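Local coordinates for protein glycine cleavage system transcriptional repressor, putative (Vibrio cholerae, PDB 1U8S) that probably represses transcription of the glycine cleavage system genes, and is built from two ACT domains that pair with a second subunit, at residues 7-12 with 77-82; 32-37 with 50-55; 97-102 with 140-145. All coordinates share one frame; numbering follows the deposited sequence.

Contact 1 (7-12 with 77-82); sequences LVITAV and TMMKRT
Leu7 lies over the backbone of strand 77-82 at Lys80 and Arg81 and meets the Met79 side chain on the same face. Strands 7-12 and 77-82 run antiparallel, their axes 4.5 Å apart at closest. Two bonds link Val8 and Lys80. Val8 N to Lys80 O measures 3.0 Å, with the donor above the carbonyl plane; the return bond is weak. Thr10 and Met78 pair the same way: Thr10 N lies 2.8 Å from Met78 O, and the return bond is weak again.

Leu7 can be followed outward from CB. CB leaves on the face shared with Ile9, Met79 and Arg81. CG stands anti to the backbone N (chi1 180°), which carries the methyls toward the partner strand. Leu7 CD1 then rests 3.5 Å from both Lys80 C and Arg81 N, and also meets Met79 CB. Leu7 CD2 ends 4.0 Å from Met79 SD. Helix 56-71 packs on this face: Leu7 and Met79 touch Glu63, and Arg81 forms a salt bridge with the same residue.

The other face carries Val8, Thr10, Met78 and Lys80. Thr10 and Met78 lie side by side, with Thr10 CG2 3.6 Å from Met78 CB. Met78 bends at chi3 (82°), and Met78 CE comes back to 3.7 Å from Thr10 CG2. The second subunit packs here. Thr10 OG1 hydrogen-bonds to Thr10 OG1 of that subunit, and Lys80 forms a salt bridge with Glu45 of the second subunit.

First and last strands paired side by side, with helices on one face, are typical of the ACT domain's ferredoxin-like βαββαβ fold.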
loop_
_atom_site.group_PDB
_atom_site.type_symbol
_atom_site.label_atom_id
_atom_site.label_comp_id
_atom_site.label_asym_id
_atom_site.label_seq_id
_atom_site.Cartn_x
_atom_site.Cartn_y
_atom_site.Cartn_z
ATOM N N LEU B 7 9.860 6.729 -11.397
ATOM C CA LEU B 7 10.576 6.620 -10.134
ATOM C C LEU B 7 9.657 6.003 -9.087
ATOM O O LEU B 7 8.437 6.197 -9.125
ATOM C CB LEU B 7 11.026 8.009 -9.665
ATOM C CG LEU B 7 11.794 8.113 -8.348
ATOM C CD1 LEU B 7 13.168 7.488 -8.508
ATOM C CD2 LEU B 7 11.939 9.567 -7.947
ATOM N N VAL B 8 10.246 5.256 -8.160
ATOM C CA VAL B 8 9.488 4.626 -7.093
ATOM C C VAL B 8 9.884 5.269 -5.779
ATOM O O VAL B 8 11.067 5.384 -5.466
ATOM C CB VAL B 8 9.766 3.116 -7.007
ATOM C CG1 VAL B 8 9.266 2.582 -5.683
ATOM C CG2 VAL B 8 9.075 2.396 -8.152
ATOM N N ILE B 9 8.891 5.690 -5.010
ATOM C CA ILE B 9 9.162 6.335 -3.737
ATOM C C ILE B 9 8.607 5.582 -2.527
ATOM O O ILE B 9 7.497 5.051 -2.551
ATOM C CB ILE B 9 8.597 7.770 -3.715
ATOM C CG1 ILE B 9 9.280 8.620 -4.788
ATOM C CG2 ILE B 9 8.816 8.397 -2.345
ATOM C CD1 ILE B 9 8.665 10.010 -4.944
ATOM N N THR B 10 9.409 5.552 -1.471
ATOM C CA THR B 10 9.042 4.915 -0.227
ATOM C C THR B 10 9.271 5.944 0.869
ATOM O O THR B 10 10.302 6.609 0.894
ATOM C CB THR B 10 9.913 3.673 0.043
ATOM O OG1 THR B 10 9.204 2.498 -0.370
ATOM C CG2 THR B 10 10.252 3.564 1.513
ATOM N N ALA B 11 8.314 6.073 1.780
ATOM C CA ALA B 11 8.450 7.035 2.864
ATOM C C ALA B 11 7.781 6.592 4.159
ATOM O O ALA B 11 6.709 5.994 4.150
ATOM C CB ALA B 11 7.892 8.381 2.424
ATOM N N VAL B 12 8.430 6.891 5.277
ATOM C CA VAL B 12 7.904 6.542 6.588
ATOM C C VAL B 12 8.177 7.717 7.501
ATOM O O VAL B 12 9.311 8.176 7.619
ATOM C CB VAL B 12 8.594 5.304 7.175
ATOM C CG1 VAL B 12 7.877 4.864 8.449
ATOM C CG2 VAL B 12 8.597 4.200 6.160
ATOM N N THR B 77 13.112 8.560 3.654
ATOM C CA THR B 77 12.829 8.276 2.254
ATOM C C THR B 77 13.711 7.217 1.609
ATOM O O THR B 77 14.784 6.875 2.103
ATOM C CB THR B 77 12.918 9.537 1.406
ATOM O OG1 THR B 77 14.285 9.964 1.330
ATOM C CG2 THR B 77 12.070 10.633 2.023
ATOM N N MET B 78 13.234 6.714 0.479
ATOM C CA MET B 78 13.920 5.685 -0.269
ATOM C C MET B 78 13.349 5.777 -1.682
ATOM O O MET B 78 12.135 5.752 -1.854
ATOM C CB MET B 78 13.599 4.332 0.371
ATOM C CG MET B 78 14.484 3.180 -0.033
ATOM S SD MET B 78 14.312 1.801 1.151
ATOM C CE MET B 78 12.787 0.990 0.549
ATOM N N MET B 79 14.213 5.910 -2.684
ATOM C CA MET B 79 13.756 6.005 -4.071
ATOM C C MET B 79 14.508 5.042 -4.984
ATOM O O MET B 79 15.548 4.504 -4.613
ATOM C CB MET B 79 13.959 7.413 -4.615
ATOM C CG MET B 79 13.473 8.520 -3.720
ATOM S SD MET B 79 13.878 10.103 -4.455
ATOM C CE MET B 79 15.688 10.170 -4.166
ATOM N N LYS B 80 13.975 4.837 -6.183
ATOM C CA LYS B 80 14.603 3.960 -7.154
ATOM C C LYS B 80 13.965 4.086 -8.523
ATOM O O LYS B 80 12.776 3.820 -8.694
ATOM C CB LYS B 80 14.536 2.496 -6.707
ATOM C CG LYS B 80 15.037 1.540 -7.780
ATOM C CD LYS B 80 15.096 0.104 -7.316
ATOM C CE LYS B 80 15.656 -0.779 -8.417
ATOM N NZ LYS B 80 15.886 -2.171 -7.959
ATOM N N ARG B 81 14.757 4.490 -9.506
ATOM C CA ARG B 81 14.240 4.610 -10.853
ATOM C C ARG B 81 13.842 3.199 -11.292
ATOM O O ARG B 81 14.311 2.208 -10.728
ATOM C CB ARG B 81 15.312 5.199 -11.773
ATOM C CG ARG B 81 15.881 6.528 -11.268
ATOM C CD ARG B 81 17.078 6.996 -12.107
ATOM N NE ARG B 81 16.689 7.821 -13.250
ATOM C CZ ARG B 81 16.701 9.152 -13.247
ATOM N NH1 ARG B 81 17.089 9.819 -12.163
ATOM N NH2 ARG B 81 16.312 9.819 -14.326
ATOM N N THR B 82 12.964 3.113 -12.285
ATOM C CA THR B 82 12.503 1.823 -12.779
ATOM C C THR B 82 11.860 1.976 -14.162
ATOM O O THR B 82 11.521 3.080 -14.576
ATOM C CB THR B 82 11.491 1.199 -11.788
ATOM O OG1 THR B 82 11.111 -0.105 -12.235
ATOM C CG2 THR B 82 10.249 2.070 -11.670
#

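Contact 2 (32-37 with 50-55)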
loop_
_atom_site.group_PDB
_atom_site.type_symbol
_atom_site.label_atom_id
_atom_site.label_comp_id
_atom_site.label_asym_id
_atom_site.label_seq_id
_atom_site.Cartn_x
_atom_site.Cartn_y
_atom_site.Cartn_z
ATOM N N CYS B 32 6.015 16.120 -12.078
ATOM C CA CYS B 32 5.760 14.701 -12.244
ATOM C C CYS B 32 4.301 14.310 -12.070
ATOM O O CYS B 32 3.496 15.054 -11.512
ATOM C CB CYS B 32 6.617 13.910 -11.265
ATOM S SG CYS B 32 8.369 14.260 -11.412
ATOM N N ASN B 33 3.971 13.129 -12.572
ATOM C CA ASN B 33 2.630 12.596 -12.473
ATOM C C ASN B 33 2.678 11.486 -11.451
ATOM O O ASN B 33 3.711 10.836 -11.284
ATOM C CB ASN B 33 2.195 12.010 -13.808
ATOM C CG ASN B 33 1.994 13.063 -14.857
ATOM O OD1 ASN B 33 0.995 13.785 -14.841
ATOM N ND2 ASN B 33 2.950 13.177 -15.774
ATOM N N ILE B 34 1.569 11.278 -10.752
ATOM C CA ILE B 34 1.500 10.203 -9.784
ATOM C C ILE B 34 0.699 9.098 -10.461
ATOM O O ILE B 34 -0.520 9.211 -10.624
ATOM C CB ILE B 34 0.798 10.644 -8.499
ATOM C CG1 ILE B 34 1.572 11.806 -7.875
ATOM C CG2 ILE B 34 0.741 9.483 -7.515
ATOM C CD1 ILE B 34 0.884 12.429 -6.692
ATOM N N ILE B 35 1.402 8.048 -10.879
ATOM C CA ILE B 35 0.782 6.909 -11.548
ATOM C C ILE B 35 -0.121 6.137 -10.598
ATOM O O ILE B 35 -1.261 5.793 -10.934
ATOM C CB ILE B 35 1.849 5.930 -12.081
ATOM C CG1 ILE B 35 2.786 6.654 -13.058
ATOM C CG2 ILE B 35 1.176 4.733 -12.730
ATOM C CD1 ILE B 35 2.100 7.184 -14.302
ATOM N N ASP B 36 0.404 5.863 -9.408
ATOM C CA ASP B 36 -0.333 5.111 -8.408
ATOM C C ASP B 36 0.376 5.223 -7.074
ATOM O O ASP B 36 1.514 5.678 -7.015
ATOM C CB ASP B 36 -0.419 3.640 -8.826
ATOM C CG ASP B 36 -1.431 2.872 -8.020
ATOM O OD1 ASP B 36 -2.240 3.521 -7.315
ATOM O OD2 ASP B 36 -1.431 1.630 -8.101
ATOM N N SER B 37 -0.289 4.811 -6.001
ATOM C CA SER B 37 0.318 4.887 -4.683
ATOM C C SER B 37 -0.467 4.072 -3.686
ATOM O O SER B 37 -1.577 3.623 -3.970
ATOM C CB SER B 37 0.359 6.340 -4.192
ATOM O OG SER B 37 -0.947 6.856 -4.021
ATOM N N MET B 50 4.896 4.822 -3.612
ATOM C CA MET B 50 4.468 5.670 -4.714
ATOM C C MET B 50 5.311 5.508 -5.968
ATOM O O MET B 50 6.503 5.229 -5.898
ATOM C CB MET B 50 4.451 7.137 -4.274
ATOM C CG MET B 50 3.836 8.084 -5.281
ATOM S SD MET B 50 3.858 9.811 -4.712
ATOM C CE MET B 50 2.313 9.897 -3.767
ATOM N N LEU B 51 4.659 5.672 -7.114
ATOM C CA LEU B 51 5.287 5.560 -8.426
ATOM C C LEU B 51 4.962 6.813 -9.223
ATOM O O LEU B 51 3.805 7.089 -9.517
ATOM C CB LEU B 51 4.747 4.334 -9.170
ATOM C CG LEU B 51 5.150 4.282 -10.642
ATOM C CD1 LEU B 51 6.661 4.207 -10.723
ATOM C CD2 LEU B 51 4.493 3.099 -11.338
ATOM N N ILE B 52 5.988 7.571 -9.576
ATOM C CA ILE B 52 5.772 8.794 -10.321
ATOM C C ILE B 52 6.531 8.727 -11.632
ATOM O O ILE B 52 7.394 7.877 -11.819
ATOM C CB ILE B 52 6.256 10.039 -9.520
ATOM C CG1 ILE B 52 7.767 9.965 -9.301
ATOM C CG2 ILE B 52 5.547 10.109 -8.161
ATOM C CD1 ILE B 52 8.336 11.170 -8.566
ATOM N N SER B 53 6.194 9.629 -12.543
ATOM C CA SER B 53 6.853 9.692 -13.836
ATOM C C SER B 53 7.022 11.164 -14.185
ATOM O O SER B 53 6.268 12.011 -13.715
ATOM C CB SER B 53 6.004 9.001 -14.901
ATOM O OG SER B 53 4.797 9.711 -15.109
ATOM N N GLY B 54 8.024 11.465 -14.998
ATOM C CA GLY B 54 8.259 12.838 -15.400
ATOM C C GLY B 54 9.449 12.881 -16.326
ATOM O O GLY B 54 9.973 11.840 -16.717
ATOM N N SER B 55 9.879 14.080 -16.691
ATOM C CA SER B 55 11.031 14.207 -17.571
ATOM C C SER B 55 12.249 13.834 -16.737
ATOM O O SER B 55 12.164 13.745 -15.509
ATOM C CB SER B 55 11.180 15.648 -18.052
ATOM O OG SER B 55 11.584 16.473 -16.974
#
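Ser53, Leu51 and Met50 each meet a different part of strand 33-37. Ser53 pairs with Asn33 through two backbone bonds. Asn33 N to Ser53 O is 2.8 Å and lies in the carbonyl plane. The side chain of Ser53 sets OG 3.7 Å from Asn33 CB and 3.8 Å from Ile35 CD1.

Leu51 sits at a beta bulge. Leu51 O accepts from Ile35 N at 2.9 Å, while Leu51 N donates to Asp36 O at 3.1 Å. One residue thus faces two, and the register shifts by one. The bulge turns the side chain of Ile35 toward Leu51, where Ile35 CB meets Leu51 CD2 at 3.9 Å.

Met50 works on the opposite face, with Ile34, Ser37 and Ile52. Its chain bends at chi3 (-87°), bringing Met50 CE to 4.1 Å from both Ser37 CB and Ile34 CG2. Ile34 and Ile52 pack on Val27 of helix 19-28.

Strand 33-42, outermost in the sheet of this chain, also bonds to the second subunit. Asn33 OD1 bonds to Thr128 N of the second subunit, and Ser37 OG to Leu124 O of that subunit. The chemistry implies a hairpin that is mainly apolar toward its own helices and hydrogen-bonds outward to a partner chain.

Contact 3 (97-102 with 140-145)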
loop_
_atom_site.group_PDB
_atom_site.type_symbol
_atom_site.label_atom_id
_atom_site.label_comp_id
_atom_site.label_asym_id
_atom_site.label_seq_id
_atom_site.Cartn_x
_atom_site.Cartn_y
_atom_site.Cartn_z
ATOM N N TYR B 97 -8.704 -16.010 3.735
ATOM C CA TYR B 97 -8.556 -16.078 5.177
ATOM C C TYR B 97 -8.259 -17.514 5.575
ATOM O O TYR B 97 -9.092 -18.404 5.414
ATOM C CB TYR B 97 -9.819 -15.599 5.885
ATOM C CG TYR B 97 -9.507 -15.097 7.266
ATOM C CD1 TYR B 97 -8.825 -13.895 7.440
ATOM C CD2 TYR B 97 -9.819 -15.850 8.402
ATOM C CE1 TYR B 97 -8.450 -13.443 8.714
ATOM C CE2 TYR B 97 -9.449 -15.410 9.685
ATOM C CZ TYR B 97 -8.764 -14.201 9.828
ATOM O OH TYR B 97 -8.394 -13.739 11.068
ATOM N N VAL B 98 -7.062 -17.735 6.096
ATOM C CA VAL B 98 -6.653 -19.066 6.488
ATOM C C VAL B 98 -6.422 -19.126 7.979
ATOM O O VAL B 98 -5.844 -18.213 8.550
ATOM C CB VAL B 98 -5.351 -19.470 5.747
ATOM C CG1 VAL B 98 -4.831 -20.811 6.267
ATOM C CG2 VAL B 98 -5.615 -19.542 4.248
ATOM N N GLU B 99 -6.872 -20.204 8.608
ATOM C CA GLU B 99 -6.686 -20.381 10.045
ATOM C C GLU B 99 -6.079 -21.750 10.314
ATOM O O GLU B 99 -6.523 -22.745 9.750
ATOM C CB GLU B 99 -8.021 -20.257 10.777
ATOM C CG GLU B 99 -8.614 -18.858 10.761
ATOM C CD GLU B 99 -10.048 -18.826 11.255
ATOM O OE1 GLU B 99 -10.576 -17.715 11.480
ATOM O OE2 GLU B 99 -10.647 -19.914 11.411
ATOM N N SER B 100 -5.064 -21.790 11.174
ATOM C CA SER B 100 -4.396 -23.029 11.523
ATOM C C SER B 100 -3.961 -23.001 12.973
ATOM O O SER B 100 -4.057 -21.974 13.634
ATOM C CB SER B 100 -3.166 -23.236 10.642
ATOM O OG SER B 100 -2.457 -24.402 11.039
ATOM N N ASP B 101 -3.485 -24.133 13.473
ATOM C CA ASP B 101 -3.011 -24.187 14.844
ATOM C C ASP B 101 -1.491 -24.182 14.791
ATOM O O ASP B 101 -0.832 -23.854 15.769
ATOM C CB ASP B 101 -3.494 -25.455 15.534
ATOM C CG ASP B 101 -2.955 -26.706 14.879
ATOM O OD1 ASP B 101 -3.332 -26.977 13.717
ATOM O OD2 ASP B 101 -2.154 -27.407 15.529
ATOM N N ASP B 102 -0.952 -24.556 13.634
ATOM C CA ASP B 102 0.494 -24.592 13.401
ATOM C C ASP B 102 0.836 -23.450 12.463
ATOM O O ASP B 102 0.169 -23.278 11.445
ATOM C CB ASP B 102 0.913 -25.907 12.722
ATOM C CG ASP B 102 1.213 -27.020 13.712
ATOM O OD1 ASP B 102 1.433 -28.164 13.248
ATOM O OD2 ASP B 102 1.240 -26.755 14.937
ATOM N N GLN B 140 -4.012 -19.972 18.014
ATOM C CA GLN B 140 -4.265 -20.162 16.590
ATOM C C GLN B 140 -3.533 -19.133 15.729
ATOM O O GLN B 140 -3.255 -18.017 16.172
ATOM C CB GLN B 140 -5.761 -20.097 16.298
ATOM C CG GLN B 140 -6.464 -21.440 16.356
ATOM C CD GLN B 140 -7.930 -21.320 16.015
ATOM O OE1 GLN B 140 -8.291 -20.814 14.954
ATOM N NE2 GLN B 140 -8.789 -21.782 16.914
ATOM N N PHE B 141 -3.227 -19.521 14.496
ATOM C CA PHE B 141 -2.526 -18.643 13.567
ATOM C C PHE B 141 -3.472 -18.270 12.421
ATOM O O PHE B 141 -4.040 -19.160 11.786
ATOM C CB PHE B 141 -1.297 -19.371 13.018
ATOM C CG PHE B 141 -0.344 -18.477 12.278
ATOM C CD1 PHE B 141 0.413 -17.528 12.961
ATOM C CD2 PHE B 141 -0.203 -18.579 10.900
ATOM C CE1 PHE B 141 1.296 -16.696 12.283
ATOM C CE2 PHE B 141 0.675 -17.750 10.216
ATOM C CZ PHE B 141 1.427 -16.806 10.912
ATOM N N HIS B 142 -3.649 -16.969 12.170
ATOM C CA HIS B 142 -4.533 -16.499 11.094
ATOM C C HIS B 142 -3.794 -15.738 9.989
ATOM O O HIS B 142 -3.023 -14.813 10.257
ATOM C CB HIS B 142 -5.648 -15.579 11.632
ATOM C CG HIS B 142 -6.583 -16.235 12.602
ATOM N ND1 HIS B 142 -7.823 -15.711 12.906
ATOM C CD2 HIS B 142 -6.455 -17.353 13.359
ATOM C CE1 HIS B 142 -8.416 -16.477 13.806
ATOM N NE2 HIS B 142 -7.607 -17.480 14.098
ATOM N N ILE B 143 -4.046 -16.125 8.746
ATOM C CA ILE B 143 -3.436 -15.472 7.588
ATOM C C ILE B 143 -4.536 -14.737 6.822
ATOM O O ILE B 143 -5.632 -15.260 6.638
ATOM C CB ILE B 143 -2.753 -16.518 6.644
ATOM C CG1 ILE B 143 -1.609 -17.221 7.390
ATOM C CG2 ILE B 143 -2.218 -15.840 5.380
ATOM C CD1 ILE B 143 -0.900 -18.322 6.588
ATOM N N ALA B 144 -4.257 -13.509 6.405
ATOM C CA ALA B 144 -5.229 -12.727 5.632
ATOM C C ALA B 144 -4.514 -12.113 4.434
ATOM O O ALA B 144 -3.567 -11.339 4.591
ATOM C CB ALA B 144 -5.856 -11.634 6.490
ATOM N N ILE B 145 -4.973 -12.464 3.243
ATOM C CA ILE B 145 -4.362 -11.973 2.015
ATOM C C ILE B 145 -5.393 -11.346 1.081
ATOM O O ILE B 145 -6.516 -11.843 0.956
ATOM C CB ILE B 145 -3.664 -13.141 1.243
ATOM C CG1 ILE B 145 -2.448 -13.645 2.032
ATOM C CG2 ILE B 145 -3.282 -12.693 -0.181
ATOM C CD1 ILE B 145 -1.923 -14.995 1.566
#
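This contact joins two strands at the middle of the second ACT domain's sheet, 92-100 and 141-149. His142, its pair partner Glu99 and, diagonally, Tyr97 form a small polar and aromatic cluster on one face. Tyr97 OH and His142 ND1 are hydrogen-bonded at 2.8 Å, and either could be the donor. The hydroxyl lies at the edge of the imidazole, near its plane. The two ring planes are nearly perpendicular, at 88°. Further back along the tyrosine, Tyr97 CD1 touches Ala144 CB at 3.9 Å.

Glu99 comes over a face of the imidazole. Glu99 CG stands 3.6 Å from the His142 ring centroid, almost on the ring normal, as a CH-pi contact. The chain continues extended, so the carboxylate passes over the ring's rim: Glu99 OE1 is 3.4 Å from His142 CE1. The carboxylate and ring planes are 37° apart. The hydroxyl and the glutamate together probably limit how freely the imidazole can turn.

Four backbone bonds run beneath the cluster. Ile143 N to Val98 O is 2.8 Å, nearly straight and in the carbonyl plane. Phe141 N to Ser100 O is 2.7 Å. On the reverse face Val98 CB meets Ile143 CB at 4.0 Å. Val98 packs on Phe110, and Phe141 and Ile143 on Thr107, all of helix 107-116. At the strand's end Ser100 OG donates to Asp102 O at 2.9 Å, on a carbonyl lone pair.

The domain's first and third strands pair at the centre of the sheet, with helices packed on one face, as in the ferredoxin-like βαββαβ fold of ACT domains.

Contacts 1 and 2 belong to the same four-stranded sheet. Strand 5-14 of contact 1 lies beside strand 45-54 of contact 2, joined by probable backbone hydrogen bonds. Contact 2 is the more buried; contacts 1 and 3 are partly buried. Contacts 1 and 2 each include one outermost strand, 76-82 and 33-42, whereas contact 3 pairs the two central strands of its sheet. Contact 3 stands apart in the other ACT domain, about 32 Å from contact 1 and about 36 Å from contact 2, centre to centre. Contacts 1 and 2, largely aliphatic and methionine packing, turn one face to their helices and meet the second subunit. Contact 3 has its apolar face on helix 107-116 and the Tyr97-Glu99-His142 cluster on the other.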